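Local atomic coordinates of D-alanyl transferase DltD (Enterococcus faecium TX0133A04, PDB entry 6PFX), a protein that probably transfers D-alanine in the D-alanylation of lipoteichoic acid, a cell-wall polymer of Gram-positive bacteria. Residues Q259-W264 with T304-E309. Residues are numbered along the deposited sequence; the frame is centred on the assembly and turned at random.
Sequences QSQKNW and TGLSQE
Gln-261 grips Thr-304 twice, once through its backbone and once through its side chain. Its N-H donates to Thr-304 O at 2.8 Å (154° at the hydrogen), reaching a carbonyl at the C-terminal end of helix 298-304. The side chain runs out extended beyond CG across the threonine, and its OE1 accepts from Thr-304 OG1 at 2.8 Å; the hydroxyl sits well above the amide's carbonyl plane, with a C=O...O angle of only 110°. Threonine suits this place because its OG1, between the backbone N and the carbonyl carbon (chi1 67°), also accepts from Leu-306 N at 3.2 Å, an ST turn, while CG2 lies alongside the glutamine amide.

Gly-305 follows with positive phi, a turn off the helix for which glycine is the natural residue. Gln-259, bent at chi2, brings OE1 to 3.6 Å from Gly-305 CA, a close approach possible beside a residue without a side chain. Gly-305 O takes a nearly straight CA-H...O contact from Lys-262 CA at 3.5 Å, and one water bridges it to Lys-262 O. A second water accepts from Ser-307 N at 3.0 Å and can donate to Trp-264 O and Gln-261 O, though its protons may be shared more widely. Leu-306 CD1 meets Trp-264 CB at 3.7 Å, and within the loop Gln-261 CG lies 3.5 Å above the indole plane, over its centre. Ser-260 OG bonds back to Leu-257 O. One glutamine, by backbone N-H and amide oxygen, thus engages both the last carbonyl of helix 298-304 and the threonine hydroxyl, fixing the loop where the chain turns toward helix 308-323.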
loop_
_atom_site.group_PDB
_atom_site.type_symbol
_atom_site.label_atom_id
_atom_site.label_comp_id
_atom_site.label_asym_id
_atom_site.label_seq_id
_atom_site.Cartn_x
_atom_site.Cartn_y
_atom_site.Cartn_z
ATOM N N GLN A 259 6.453 -27.179 3.517
ATOM C CA GLN A 259 7.615 -26.730 4.285
ATOM C C GLN A 259 8.519 -25.768 3.516
ATOM O O GLN A 259 9.633 -25.473 3.974
ATOM C CB GLN A 259 8.436 -27.893 4.868
ATOM C CG GLN A 259 7.776 -28.596 6.031
ATOM C CD GLN A 259 7.618 -27.703 7.257
ATOM O OE1 GLN A 259 6.505 -27.330 7.624
ATOM N NE2 GLN A 259 8.731 -27.366 7.898
ATOM N N SER A 260 8.064 -25.247 2.371
ATOM C CA SER A 260 8.922 -24.434 1.518
ATOM C C SER A 260 9.240 -23.077 2.123
ATOM O O SER A 260 10.194 -22.431 1.679
ATOM C CB SER A 260 8.282 -24.232 0.145
ATOM O OG SER A 260 7.026 -23.590 0.266
ATOM N N GLN A 261 8.474 -22.638 3.124
ATOM C CA GLN A 261 8.624 -21.319 3.731
ATOM C C GLN A 261 9.108 -21.398 5.173
ATOM O O GLN A 261 9.031 -20.407 5.901
ATOM C CB GLN A 261 7.287 -20.576 3.638
ATOM C CG GLN A 261 6.788 -20.507 2.202
ATOM C CD GLN A 261 5.411 -19.860 2.027
ATOM O OE1 GLN A 261 4.721 -19.535 2.990
ATOM N NE2 GLN A 261 5.008 -19.693 0.774
ATOM N N LYS A 262 9.651 -22.541 5.592
ATOM C CA LYS A 262 10.011 -22.705 6.996
ATOM C C LYS A 262 11.067 -21.702 7.460
ATOM O O LYS A 262 11.108 -21.358 8.649
ATOM C CB LYS A 262 10.497 -24.135 7.246
ATOM C CG LYS A 262 11.819 -24.463 6.599
ATOM C CD LYS A 262 12.186 -25.931 6.819
ATOM C CE LYS A 262 13.466 -26.291 6.081
ATOM N NZ LYS A 262 13.889 -27.696 6.341
ATOM N N ASN A 263 11.922 -21.219 6.560
ATOM C CA ASN A 263 12.977 -20.291 6.957
ATOM C C ASN A 263 12.732 -18.868 6.481
ATOM O O ASN A 263 13.622 -18.017 6.617
ATOM C CB ASN A 263 14.343 -20.787 6.487
ATOM C CG ASN A 263 14.723 -22.105 7.124
ATOM O OD1 ASN A 263 14.669 -22.265 8.343
ATOM N ND2 ASN A 263 15.079 -23.063 6.299
ATOM N N TRP A 264 11.540 -18.582 5.961
ATOM C CA TRP A 264 11.224 -17.242 5.482
ATOM C C TRP A 264 11.070 -16.278 6.655
ATOM O O TRP A 264 10.502 -16.622 7.696
ATOM C CB TRP A 264 9.939 -17.285 4.657
ATOM C CG TRP A 264 10.102 -17.839 3.263
ATOM C CD1 TRP A 264 11.137 -18.603 2.775
ATOM C CD2 TRP A 264 9.186 -17.667 2.178
ATOM N NE1 TRP A 264 10.921 -18.890 1.441
ATOM C CE2 TRP A 264 9.720 -18.346 1.062
ATOM C CE3 TRP A 264 7.958 -17.007 2.045
ATOM C CZ2 TRP A 264 9.065 -18.379 -0.168
ATOM C CZ3 TRP A 264 7.310 -17.039 0.822
ATOM C CH2 TRP A 264 7.872 -17.705 -0.270
ATOM N N THR A 304 3.032 -24.632 4.603
ATOM C CA THR A 304 4.306 -24.176 4.070
ATOM C C THR A 304 5.377 -24.037 5.145
ATOM O O THR A 304 6.557 -23.904 4.810
ATOM C CB THR A 304 4.185 -22.796 3.411
ATOM O OG1 THR A 304 3.886 -21.828 4.428
ATOM C CG2 THR A 304 3.123 -22.760 2.330
ATOM N N GLY A 305 4.984 -24.017 6.420
ATOM C CA GLY A 305 5.904 -23.821 7.515
ATOM C C GLY A 305 6.225 -22.380 7.843
ATOM O O GLY A 305 7.032 -22.134 8.746
ATOM N N LEU A 306 5.649 -21.423 7.127
ATOM C CA LEU A 306 5.840 -20.022 7.471
ATOM C C LEU A 306 5.459 -19.807 8.927
ATOM O O LEU A 306 4.377 -20.212 9.363
ATOM C CB LEU A 306 4.951 -19.162 6.582
ATOM C CG LEU A 306 5.170 -17.651 6.721
ATOM C CD1 LEU A 306 6.470 -17.256 6.000
ATOM C CD2 LEU A 306 3.967 -16.890 6.196
ATOM N N SER A 307 6.334 -19.131 9.669
ATOM C CA SER A 307 6.165 -18.997 11.106
ATOM C C SER A 307 5.217 -17.863 11.468
ATOM O O SER A 307 5.483 -16.689 11.166
ATOM C CB SER A 307 7.498 -18.726 11.787
ATOM O OG SER A 307 7.280 -18.424 13.149
ATOM N N GLN A 308 4.141 -18.210 12.174
ATOM C CA GLN A 308 3.247 -17.187 12.703
ATOM C C GLN A 308 3.917 -16.367 13.805
ATOM O O GLN A 308 3.636 -15.165 13.930
ATOM C CB GLN A 308 1.934 -17.797 13.195
ATOM C CG GLN A 308 1.055 -18.373 12.096
ATOM C CD GLN A 308 0.389 -17.302 11.278
ATOM O OE1 GLN A 308 0.212 -16.174 11.751
ATOM N NE2 GLN A 308 0.008 -17.636 10.044
ATOM N N GLU A 309 4.795 -16.990 14.605
ATOM C CA GLU A 309 5.568 -16.239 15.587
ATOM C C GLU A 309 6.423 -15.187 14.893
ATOM O O GLU A 309 6.520 -14.039 15.354
ATOM C CB GLU A 309 6.429 -17.199 16.409
ATOM C CG GLU A 309 7.254 -16.481 17.443
ATOM C CD GLU A 309 8.203 -17.391 18.189
ATOM O OE1 GLU A 309 7.974 -18.624 18.226
ATOM O OE2 GLU A 309 9.185 -16.859 18.739
HETATM O O HOH W 1 9.084 -18.769 8.661
HETATM O O HOH W 2 9.165 -22.431 10.345
#